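PDB 6B1Z: glutamate--tRNA ligase from Elizabethkingia anophelis, which probably catalyses the ATP-dependent attachment of glutamate to its cognate tRNA, as a class I glutamyl-tRNA synthetase. Local coordinates for residues E51-Q56 with Y90-R95; D97-Y102 with I215-E220; T209-N214 with E230-S235. One frame throughout, in Å; residues are numbered along the deposited sequence. Where two conformers were deposited one is given.

Interaction 1 of 3, residues E51-Q56 with Y90-R95; sequences EDTDTQ and YRQSER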
loop_
_atom_site.group_PDB
_atom_site.type_symbol
_atom_site.label_atom_id
_atom_site.label_comp_id
_atom_site.label_asym_id
_atom_site.label_seq_id
_atom_site.Cartn_x
_atom_site.Cartn_y
_atom_site.Cartn_z
ATOM N N GLU A 51 -10.423 12.035 8.810
ATOM C CA GLU A 51 -11.778 12.262 8.331
ATOM C C GLU A 51 -12.740 11.376 9.113
ATOM O O GLU A 51 -13.245 10.367 8.617
ATOM C CB GLU A 51 -11.842 11.973 6.841
ATOM C CG GLU A 51 -10.729 12.634 6.087
ATOM C CD GLU A 51 -11.089 14.035 5.693
ATOM O OE1 GLU A 51 -12.085 14.160 4.945
ATOM O OE2 GLU A 51 -10.414 14.991 6.150
ATOM N N ASP A 52 -12.972 11.763 10.365
ATOM C CA ASP A 52 -13.726 10.928 11.291
ATOM C C ASP A 52 -15.104 11.496 11.620
ATOM O O ASP A 52 -15.599 11.301 12.732
ATOM C CB ASP A 52 -12.929 10.688 12.580
ATOM C CG ASP A 52 -12.640 11.973 13.353
ATOM O OD1 ASP A 52 -12.679 13.064 12.744
ATOM O OD2 ASP A 52 -12.367 11.881 14.572
ATOM N N THR A 53 -15.764 12.169 10.667
ATOM C CA THR A 53 -17.127 12.627 10.943
ATOM C C THR A 53 -18.184 11.548 10.734
ATOM O O THR A 53 -19.305 11.702 11.233
ATOM C CB THR A 53 -17.507 13.838 10.087
ATOM O OG1 THR A 53 -17.324 13.535 8.700
ATOM C CG2 THR A 53 -16.672 15.052 10.474
ATOM N N ASP A 54 -17.875 10.474 10.006
ATOM C CA ASP A 54 -18.847 9.394 9.814
ATOM C C ASP A 54 -18.651 8.388 10.948
ATOM O O ASP A 54 -18.017 7.341 10.801
ATOM C CB ASP A 54 -18.695 8.756 8.439
ATOM C CG ASP A 54 -19.901 7.913 8.052
ATOM O OD1 ASP A 54 -20.842 7.812 8.867
ATOM O OD2 ASP A 54 -19.905 7.356 6.936
ATOM N N THR A 55 -19.226 8.736 12.100
ATOM C CA THR A 55 -18.972 8.014 13.343
ATOM C C THR A 55 -19.348 6.538 13.250
ATOM O O THR A 55 -18.727 5.700 13.914
ATOM C CB THR A 55 -19.735 8.682 14.488
ATOM O OG1 THR A 55 -19.607 10.105 14.380
ATOM C CG2 THR A 55 -19.190 8.232 15.835
ATOM N N GLN A 56 -20.348 6.192 12.440
ATOM C CA GLN A 56 -20.802 4.808 12.411
ATOM C C GLN A 56 -19.939 3.911 11.529
ATOM O O GLN A 56 -20.145 2.693 11.528
ATOM C CB GLN A 56 -22.265 4.735 11.960
ATOM C CG GLN A 56 -22.519 5.089 10.506
ATOM C CD GLN A 56 -24.002 5.113 10.175
ATOM O OE1 GLN A 56 -24.790 5.770 10.858
ATOM N NE2 GLN A 56 -24.390 4.386 9.133
ATOM N N TYR A 90 -6.803 18.629 13.955
ATOM C CA TYR A 90 -6.624 17.891 12.711
ATOM C C TYR A 90 -7.503 16.650 12.645
ATOM O O TYR A 90 -7.306 15.818 11.756
ATOM C CB TYR A 90 -5.139 17.531 12.512
ATOM C CG TYR A 90 -4.321 18.773 12.237
ATOM C CD1 TYR A 90 -4.245 19.300 10.955
ATOM C CD2 TYR A 90 -3.664 19.447 13.280
ATOM C CE1 TYR A 90 -3.531 20.466 10.700
ATOM C CE2 TYR A 90 -2.946 20.615 13.036
ATOM C CZ TYR A 90 -2.874 21.107 11.745
ATOM O OH TYR A 90 -2.178 22.261 11.487
ATOM N N ARG A 91 -8.471 16.514 13.551
ATOM C CA ARG A 91 -9.558 15.544 13.411
ATOM C C ARG A 91 -10.849 16.298 13.149
ATOM O O ARG A 91 -11.192 17.226 13.889
ATOM C CB ARG A 91 -9.729 14.682 14.659
ATOM C CG ARG A 91 -8.520 13.899 15.068
ATOM C CD ARG A 91 -8.876 13.038 16.258
ATOM N NE ARG A 91 -7.744 12.228 16.707
ATOM C CZ ARG A 91 -7.253 12.256 17.938
ATOM N NH1 ARG A 91 -7.808 13.037 18.863
ATOM N NH2 ARG A 91 -6.219 11.477 18.272
ATOM N N GLN A 92 -11.570 15.895 12.102
ATOM C CA GLN A 92 -12.773 16.635 11.726
ATOM C C GLN A 92 -13.870 16.522 12.780
ATOM O O GLN A 92 -14.680 17.455 12.931
ATOM C CB GLN A 92 -13.251 16.150 10.357
ATOM C CG GLN A 92 -12.279 16.560 9.245
ATOM C CD GLN A 92 -12.820 16.317 7.856
ATOM O OE1 GLN A 92 -13.321 15.237 7.551
ATOM N NE2 GLN A 92 -12.694 17.314 7.000
ATOM N N SER A 93 -13.904 15.421 13.545
ATOM C CA SER A 93 -14.896 15.287 14.614
ATOM C C SER A 93 -14.759 16.375 15.676
ATOM O O SER A 93 -15.697 16.598 16.449
ATOM C CB SER A 93 -14.800 13.913 15.283
ATOM O OG SER A 93 -13.559 13.727 15.953
ATOM N N GLU A 94 -13.622 17.065 15.714
ATOM C CA GLU A 94 -13.330 18.054 16.736
ATOM C C GLU A 94 -13.489 19.481 16.232
ATOM O O GLU A 94 -13.109 20.424 16.941
ATOM C CB GLU A 94 -11.917 17.815 17.269
ATOM C CG GLU A 94 -11.809 16.467 17.974
ATOM C CD GLU A 94 -10.387 16.094 18.336
ATOM O OE1 GLU A 94 -9.488 16.915 18.078
ATOM O OE2 GLU A 94 -10.175 14.981 18.869
ATOM N N ARG A 95 -14.099 19.668 15.058
ATOM C CA ARG A 95 -14.160 20.971 14.405
ATOM C C ARG A 95 -15.587 21.487 14.242
ATOM O O ARG A 95 -15.850 22.306 13.354
ATOM C CB ARG A 95 -13.456 20.912 13.048
ATOM C CG ARG A 95 -11.951 20.557 13.168
ATOM C CD ARG A 95 -11.287 20.360 11.816
ATOM N NE ARG A 95 -11.209 21.577 11.004
ATOM C CZ ARG A 95 -10.254 22.497 11.101
ATOM N NH1 ARG A 95 -9.305 22.409 12.041
ATOM N NH2 ARG A 95 -10.286 23.539 10.285
#

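Interaction 2 of 3, residues D97-Y102 with I215-E220; sequences DIYDRY and IIDDHE. With FMT (formic acid), chain B; EDO (1,2-ethanediol), chain V; EDO (1,2-ethanediol), chain S.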
loop_
_atom_site.group_PDB
_atom_site.type_symbol
_atom_site.label_atom_id
_atom_site.label_comp_id
_atom_site.label_asym_id
_atom_site.label_seq_id
_atom_site.Cartn_x
_atom_site.Cartn_y
_atom_site.Cartn_z
ATOM N N ASP A 97 -17.526 23.621 15.792
ATOM C CA ASP A 97 -17.808 25.058 15.853
ATOM C C ASP A 97 -17.400 25.757 14.555
ATOM O O ASP A 97 -18.080 26.694 14.108
ATOM C CB ASP A 97 -17.112 25.682 17.060
ATOM C CG ASP A 97 -17.905 25.503 18.341
ATOM O OD1 ASP A 97 -18.826 24.655 18.360
ATOM O OD2 ASP A 97 -17.615 26.216 19.325
ATOM N N ILE A 98 -16.300 25.315 13.938
ATOM C CA ILE A 98 -15.905 25.831 12.626
ATOM C C ILE A 98 -16.979 25.518 11.598
ATOM O O ILE A 98 -17.380 26.378 10.798
ATOM C CB ILE A 98 -14.540 25.244 12.208
ATOM C CG1 ILE A 98 -13.458 25.679 13.192
ATOM C CG2 ILE A 98 -14.179 25.667 10.795
ATOM C CD1 ILE A 98 -12.153 24.894 13.087
ATOM N N TYR A 99 -17.456 24.275 11.598
ATOM C CA TYR A 99 -18.450 23.887 10.604
ATOM C C TYR A 99 -19.751 24.655 10.800
ATOM O O TYR A 99 -20.404 25.041 9.820
ATOM C CB TYR A 99 -18.699 22.385 10.673
ATOM C CG TYR A 99 -17.471 21.538 10.401
ATOM C CD1 TYR A 99 -16.524 21.901 9.441
ATOM C CD2 TYR A 99 -17.255 20.379 11.130
ATOM C CE1 TYR A 99 -15.391 21.088 9.213
ATOM C CE2 TYR A 99 -16.145 19.577 10.915
ATOM C CZ TYR A 99 -15.221 19.936 9.967
ATOM O OH TYR A 99 -14.122 19.125 9.787
ATOM N N ASP A 100 -20.149 24.880 12.056
ATOM C CA ASP A 100 -21.378 25.633 12.318
ATOM C C ASP A 100 -21.295 27.042 11.749
ATOM O O ASP A 100 -22.271 27.552 11.185
ATOM C CB ASP A 100 -21.640 25.697 13.821
ATOM C CG ASP A 100 -22.115 24.378 14.392
ATOM O OD1 ASP A 100 -22.400 23.433 13.631
ATOM O OD2 ASP A 100 -22.174 24.289 15.642
ATOM N N ARG A 101 -20.136 27.682 11.886
ATOM C CA ARG A 101 -19.934 29.021 11.341
ATOM C C ARG A 101 -20.190 29.039 9.838
ATOM O O ARG A 101 -20.898 29.919 9.327
ATOM C CB ARG A 101 -18.509 29.483 11.678
ATOM C CG ARG A 101 -18.069 30.809 11.082
ATOM C CD ARG A 101 -16.885 31.408 11.867
ATOM N NE ARG A 101 -15.584 30.854 11.491
ATOM C CZ ARG A 101 -14.819 30.108 12.287
ATOM N NH1 ARG A 101 -15.212 29.815 13.524
ATOM N NH2 ARG A 101 -13.649 29.657 11.848
ATOM N N TYR A 102 -19.650 28.051 9.118
ATOM C CA TYR A 102 -19.773 28.042 7.666
ATOM C C TYR A 102 -21.102 27.485 7.195
ATOM O O TYR A 102 -21.553 27.843 6.098
ATOM C CB TYR A 102 -18.588 27.289 7.064
ATOM C CG TYR A 102 -17.320 28.081 7.282
ATOM C CD1 TYR A 102 -17.245 29.411 6.899
ATOM C CD2 TYR A 102 -16.226 27.523 7.932
ATOM C CE1 TYR A 102 -16.105 30.154 7.111
ATOM C CE2 TYR A 102 -15.080 28.259 8.144
ATOM C CZ TYR A 102 -15.025 29.570 7.729
ATOM O OH TYR A 102 -13.884 30.308 7.944
ATOM N N ILE A 215 -14.098 20.935 1.880
ATOM C CA ILE A 215 -13.820 22.243 1.288
ATOM C C ILE A 215 -13.621 23.288 2.391
ATOM O O ILE A 215 -12.777 24.180 2.257
ATOM C CB ILE A 215 -14.889 22.664 0.245
ATOM C CG1 ILE A 215 -16.249 22.974 0.869
ATOM C CG2 ILE A 215 -14.988 21.624 -0.887
ATOM C CD1 ILE A 215 -16.497 24.478 1.025
ATOM N N ILE A 216 -14.369 23.186 3.500
ATOM C CA ILE A 216 -14.158 24.092 4.635
ATOM C C ILE A 216 -12.738 23.945 5.161
ATOM O O ILE A 216 -12.021 24.935 5.367
ATOM C CB ILE A 216 -15.181 23.814 5.751
ATOM C CG1 ILE A 216 -16.586 24.294 5.335
ATOM C CG2 ILE A 216 -14.723 24.455 7.097
ATOM C CD1 ILE A 216 -17.693 23.735 6.202
ATOM N N ASP A 217 -12.306 22.703 5.363
ATOM C CA ASP A 217 -11.001 22.515 5.987
ATOM C C ASP A 217 -9.845 22.748 5.026
ATOM O O ASP A 217 -8.771 23.171 5.465
ATOM C CB ASP A 217 -10.905 21.122 6.608
ATOM C CG ASP A 217 -11.782 20.972 7.853
ATOM O OD1 ASP A 217 -12.202 22.001 8.443
ATOM O OD2 ASP A 217 -12.037 19.818 8.247
ATOM N N ASP A 218 -10.016 22.467 3.734
ATOM C CA ASP A 218 -8.972 22.829 2.782
ATOM C C ASP A 218 -8.797 24.342 2.726
ATOM O O ASP A 218 -7.672 24.845 2.639
ATOM C CB ASP A 218 -9.281 22.238 1.407
ATOM C CG ASP A 218 -9.122 20.737 1.389
ATOM O OD1 ASP A 218 -9.612 20.094 0.443
ATOM O OD2 ASP A 218 -8.492 20.209 2.351
ATOM N N HIS A 219 -9.898 25.089 2.822
ATOM C CA HIS A 219 -9.803 26.540 2.904
ATOM C C HIS A 219 -9.119 26.979 4.195
ATOM O O HIS A 219 -8.144 27.747 4.162
ATOM C CB HIS A 219 -11.206 27.144 2.793
ATOM C CG HIS A 219 -11.229 28.637 2.905
ATOM N ND1 HIS A 219 -10.800 29.465 1.890
ATOM C CD2 HIS A 219 -11.625 29.446 3.912
ATOM C CE1 HIS A 219 -10.935 30.723 2.267
ATOM N NE2 HIS A 219 -11.430 30.741 3.492
ATOM N N GLU A 220 -9.615 26.499 5.348
ATOM C CA GLU A 220 -9.082 26.937 6.634
ATOM C C GLU A 220 -7.614 26.563 6.802
ATOM O O GLU A 220 -6.840 27.327 7.402
ATOM C CB GLU A 220 -9.904 26.344 7.781
ATOM C CG GLU A 220 -11.324 26.891 7.875
ATOM C CD GLU A 220 -11.374 28.393 8.076
ATOM O OE1 GLU A 220 -11.207 28.846 9.226
ATOM O OE2 GLU A 220 -11.578 29.122 7.084
HETATM C C FMT B . -16.658 22.097 19.406
HETATM O O1 FMT B . -16.456 22.622 18.312
HETATM O O2 FMT B . -15.846 21.376 19.985
HETATM C C1 EDO V . -12.336 18.806 -1.158
HETATM O O1 EDO V . -13.655 18.307 -1.392
HETATM C C2 EDO V . -11.993 19.823 -2.232
HETATM O O2 EDO V . -11.082 20.792 -1.696
HETATM C C1 EDO S . -19.052 24.424 23.558
HETATM O O1 EDO S . -18.789 23.410 22.582
HETATM C C2 EDO S . -18.561 25.763 23.025
HETATM O O2 EDO S . -18.980 25.910 21.663
HETATM O O HOH W 1 -11.766 31.114 10.199
#

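Interaction 3 of 3, residues T209-N214 with E230-S235; sequences TYHFAN and EEWLPS. With FMT (formic acid), chain N.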
loop_
_atom_site.group_PDB
_atom_site.type_symbol
_atom_site.label_atom_id
_atom_site.label_comp_id
_atom_site.label_asym_id
_atom_site.label_seq_id
_atom_site.Cartn_x
_atom_site.Cartn_y
_atom_site.Cartn_z
ATOM N N THR A 209 -21.148 16.512 5.835
ATOM C CA THR A 209 -20.639 15.394 5.069
ATOM C C THR A 209 -19.215 15.695 4.617
ATOM O O THR A 209 -18.746 16.837 4.698
ATOM C CB THR A 209 -21.521 15.134 3.848
ATOM O OG1 THR A 209 -21.444 16.271 2.981
ATOM C CG2 THR A 209 -22.973 14.884 4.288
ATOM N N TYR A 210 -18.528 14.661 4.106
ATOM C CA TYR A 210 -17.147 14.825 3.650
ATOM C C TYR A 210 -17.022 15.950 2.633
ATOM O O TYR A 210 -16.034 16.691 2.626
ATOM C CB TYR A 210 -16.613 13.536 3.012
ATOM C CG TYR A 210 -16.447 12.333 3.913
ATOM C CD1 TYR A 210 -16.180 12.465 5.271
ATOM C CD2 TYR A 210 -16.536 11.052 3.386
ATOM C CE1 TYR A 210 -16.015 11.341 6.079
ATOM C CE2 TYR A 210 -16.378 9.939 4.177
ATOM C CZ TYR A 210 -16.118 10.087 5.518
ATOM O OH TYR A 210 -15.965 8.961 6.291
ATOM N N HIS A 211 -18.017 16.079 1.740
ATOM C CA HIS A 211 -17.930 17.087 0.689
ATOM C C HIS A 211 -17.758 18.484 1.274
ATOM O O HIS A 211 -16.884 19.248 0.847
ATOM C CB HIS A 211 -19.184 17.043 -0.176
ATOM C CG HIS A 211 -19.347 15.773 -0.948
ATOM N ND1 HIS A 211 -18.484 15.389 -1.949
ATOM C CD2 HIS A 211 -20.297 14.808 -0.875
ATOM C CE1 HIS A 211 -18.887 14.234 -2.453
ATOM N NE2 HIS A 211 -19.991 13.867 -1.828
ATOM N N PHE A 212 -18.610 18.837 2.239
ATOM C CA PHE A 212 -18.599 20.179 2.819
ATOM C C PHE A 212 -17.454 20.336 3.819
ATOM O O PHE A 212 -16.762 21.359 3.808
ATOM C CB PHE A 212 -19.954 20.435 3.476
ATOM C CG PHE A 212 -20.256 21.892 3.802
ATOM C CD1 PHE A 212 -19.792 22.938 3.010
ATOM C CD2 PHE A 212 -21.047 22.190 4.902
ATOM C CE1 PHE A 212 -20.116 24.272 3.325
ATOM C CE2 PHE A 212 -21.374 23.516 5.231
ATOM C CZ PHE A 212 -20.910 24.552 4.438
ATOM N N ALA A 213 -17.246 19.328 4.674
ATOM C CA ALA A 213 -16.137 19.378 5.628
ATOM C C ALA A 213 -14.800 19.563 4.920
ATOM O O ALA A 213 -13.944 20.332 5.386
ATOM C CB ALA A 213 -16.107 18.109 6.484
ATOM N N ASN A 214 -14.599 18.883 3.784
ATOM C CA ASN A 214 -13.297 18.963 3.141
ATOM C C ASN A 214 -13.066 20.315 2.480
ATOM O O ASN A 214 -11.944 20.827 2.524
ATOM C CB ASN A 214 -13.108 17.819 2.145
ATOM C CG ASN A 214 -12.743 16.526 2.825
ATOM O OD1 ASN A 214 -12.249 16.531 3.957
ATOM N ND2 ASN A 214 -12.984 15.409 2.155
ATOM N N GLU A 230 -9.280 9.084 -8.277
ATOM C CA GLU A 230 -10.321 9.439 -9.238
ATOM C C GLU A 230 -11.724 9.046 -8.773
ATOM O O GLU A 230 -12.697 9.464 -9.413
ATOM C CB GLU A 230 -10.026 8.830 -10.611
ATOM C CG GLU A 230 -10.207 7.336 -10.698
ATOM C CD GLU A 230 -10.137 6.806 -12.133
ATOM O OE1 GLU A 230 -10.762 7.398 -13.046
ATOM O OE2 GLU A 230 -9.475 5.773 -12.337
ATOM N N GLU A 231 -11.863 8.293 -7.674
ATOM C CA GLU A 231 -13.195 8.078 -7.109
ATOM C C GLU A 231 -13.874 9.394 -6.755
ATOM O O GLU A 231 -15.112 9.455 -6.717
ATOM C CB GLU A 231 -13.134 7.161 -5.868
ATOM C CG GLU A 231 -12.548 7.761 -4.585
ATOM C CD GLU A 231 -11.045 7.574 -4.462
ATOM O OE1 GLU A 231 -10.413 7.171 -5.470
ATOM O OE2 GLU A 231 -10.499 7.816 -3.347
ATOM N N TRP A 232 -13.087 10.442 -6.513
ATOM C CA TRP A 232 -13.592 11.774 -6.206
ATOM C C TRP A 232 -13.855 12.626 -7.438
ATOM O O TRP A 232 -14.462 13.699 -7.307
ATOM C CB TRP A 232 -12.600 12.535 -5.323
ATOM C CG TRP A 232 -12.516 12.029 -3.936
ATOM C CD1 TRP A 232 -11.545 11.220 -3.420
ATOM C CD2 TRP A 232 -13.423 12.311 -2.862
ATOM N NE1 TRP A 232 -11.796 10.980 -2.088
ATOM C CE2 TRP A 232 -12.942 11.633 -1.722
ATOM C CE3 TRP A 232 -14.593 13.073 -2.755
ATOM C CZ2 TRP A 232 -13.589 11.683 -0.493
ATOM C CZ3 TRP A 232 -15.243 13.125 -1.521
ATOM C CH2 TRP A 232 -14.728 12.429 -0.405
ATOM N N LEU A 233 -13.392 12.205 -8.617
ATOM C CA LEU A 233 -13.519 13.067 -9.790
ATOM C C LEU A 233 -14.962 13.434 -10.135
ATOM O O LEU A 233 -15.192 14.592 -10.525
ATOM C CB LEU A 233 -12.817 12.417 -10.994
ATOM C CG LEU A 233 -12.626 13.320 -12.217
ATOM C CD1 LEU A 233 -11.781 14.547 -11.887
ATOM C CD2 LEU A 233 -11.966 12.501 -13.324
ATOM N N PRO A 234 -15.965 12.557 -10.009
ATOM C CA PRO A 234 -17.334 12.995 -10.325
ATOM C C PRO A 234 -17.862 14.062 -9.383
ATOM O O PRO A 234 -18.859 14.713 -9.726
ATOM C CB PRO A 234 -18.153 11.703 -10.226
ATOM C CG PRO A 234 -17.133 10.603 -10.486
ATOM C CD PRO A 234 -15.897 11.099 -9.792
ATOM N N SER A 235 -17.226 14.263 -8.223
ATOM C CA SER A 235 -17.612 15.291 -7.259
ATOM C C SER A 235 -16.839 16.595 -7.416
ATOM O O SER A 235 -17.088 17.548 -6.658
ATOM C CB SER A 235 -17.417 14.762 -5.834
ATOM O OG SER A 235 -18.213 13.610 -5.636
HETATM C C FMT N . -12.813 11.148 2.902
HETATM O O1 FMT N . -13.229 10.464 3.838
HETATM O O2 FMT N . -12.493 12.333 2.998
#

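Interaction 1 of 3, residues E51-Q56 with Y90-R95
With chi1 of 62°, Asp52 holds its carboxylate between its own backbone N and carbonyl carbon, and Ser93 turns its hydroxyl the same way (chi1 65°), which lets carboxylate and hydroxyl meet across the two loops. Asp52 accepts from both donors of the serine, its backbone N and its hydroxyl. Ser93 N donates to Asp52 OD1 at 2.8 Å, on the syn side but tilted out of the carboxylate plane, while Ser93 OG gives its proton to Asp52 OD2 at 2.6 Å from above that plane. One carboxylate thus grips Ser93 twice, in the short 3-10 turn shortly before helix 96-106. Beside it the methyl CG2 of Thr53 rests on Gln92 CB at 3.6 Å.

Further in, the bent side chain of Glu51 meets the extended one of Gln92 obliquely, carboxylate and amide planes 38° apart. Gln92 OE1 lies 3.1 Å from Glu51 OE1, two acceptors that do not bond. The two side chains have their stronger partners elsewhere: Arg49 makes a salt bridge with Glu51 OE2, Asn214 ND2 bonds weakly to Glu51 OE1, and Gln92 NE2 donates to Asp217 and Asn214 of helix 210-220. A formate close to Glu51 is consistent with the amino-acid or adenylate pocket of a class I glutamyl-tRNA synthetase.

The paired bonds to one carboxylate should restrict rotation of the Asp52 side chain, whereas the close Glu51 and Gln92 oxygens probably rely on neighbouring donors, Arg49 among them, to offset their mutual repulsion.

Interaction 2 of 3, residues D97-Y102 with I215-E220
The ring of Tyr99 is met at its edge, in plane, by Ile216 CG2 and by Asp217 OD2, the carboxylate being moderately inclined to the ring. Tyr99 OH donates to Asp217 OD2 at 2.7 Å, on the syn side and 19° out of the carboxylate plane. The ring of Tyr102 is approached obliquely by Ile216 CG2, which comes to 3.5 Å of Tyr102 CD2, and by Glu220, whose carboxylate is steeply inclined to it. Trp248 adds an edge-to-face partner to this second tyrosine.

Ile216 is the apolar centre. Its CG2 reaches Ile98 CG2 at 3.9 Å, the two side chains sliding past each other in opposite directions, and its CD1 sits 3.9 Å from Tyr99 CD1. CG2 lies anti to the backbone N of Ile216 (CG1 has chi1 -72°), and both branches are turned against helix 96-106.

Helices 96-106 and 210-220 pack nearly at right angles here, 104° between their short segments with axes 10.8 Å apart, inside the catalytic domain of a class I synthetase, whose nucleotide-binding fold belongs to the HUP group. Asp217 is shared beyond this pair: Gln92 donates to OD2 and Arg95 makes a salt bridge with OD1, so both oxygens of this buried carboxylate have donors.

Toward the outer rim the contact turns polar. Glu220, bent at chi2, brings OE2 within 2.7 Å of Tyr102 OH, a weak hydrogen bond. Arg101 NH2 forms a long salt bridge of 3.7 Å with Glu220 OE1, which lies in the guanidinium plane. A water accepts from Arg101 NH2 and donates to Glu220 OE1, bridging the charged pair, and lies within hydrogen-bonding distance of Tyr102 OH as well.

Interaction 3 of 3, residues T209-N214 with E230-S235
Trp232 pushes the six-membered end of its indole into the side of helix 210-220. Its CH2 lies 4.1 Å from Tyr210 CB, which sits at the indole edge near the ring plane. Trp232 CZ3 approaches His211 CE1 at 3.9 Å, planes at 86°, the two side chains crossing obliquely. The same carbon, His211 CE1, also touches Ser235 OG at 3.3 Å, roughly at right angles to the direction of the indole. In His211, chi1 of -65° keeps the ring beside the backbone N and brings CE1 against both Trp232 and Ser235.

The contact joins the first turns of helix 210-220, with Thr209 at its N-cap, to the 3-10 turn that follows strand 225-229 and leads toward helix 236-246, a helix-strand-helix connection within the class I catalytic domain.

A formate, probably from the crystallisation liquor, lies between Tyr210, Asn214 and Trp232, consistent with the amino-acid or adenylate pocket of this enzyme family. In the Tyr210 conformer given here, its O1 sits over the ring centre, 3.2 Å from Tyr210 CE2, while its carbon meets the edge of Trp232. Asn214 ND2 donates to formate O2 at 3.2 Å in a nearly straight bond (165°).

His211 ND1 is hydrogen-bonded to His239 NE2, which probably helps to set the rotation of the imidazole. Asn214 OD1 accepts from Arg49 and Gln92, while ND2, besides the formate, has a weak bond to Glu51 OE1. Trp232 also packs on His255 of strand 252-256, and Tyr210 on Asp54.

All three contacts lie in the catalytic domain, on the same side of the chain's centre and within about 13 to 15 Å of one another, centre to centre. Helix 210-220 runs through them: its first turns belong to interaction 3 and its later turns to interaction 2, and the segments of interactions 2 and 3 alternate along the chain. Interaction 1 closes earlier in sequence, yet its 90-95 loop leads straight into helix 96-106 of interaction 2. Gln92 and Arg95 then reach Asp217, and Gln92 also reaches Asn214, joining the loops 51-56 and 90-95 to helix 210-220. Loops and helices distant in sequence thus meet round this one helix of the catalytic domain.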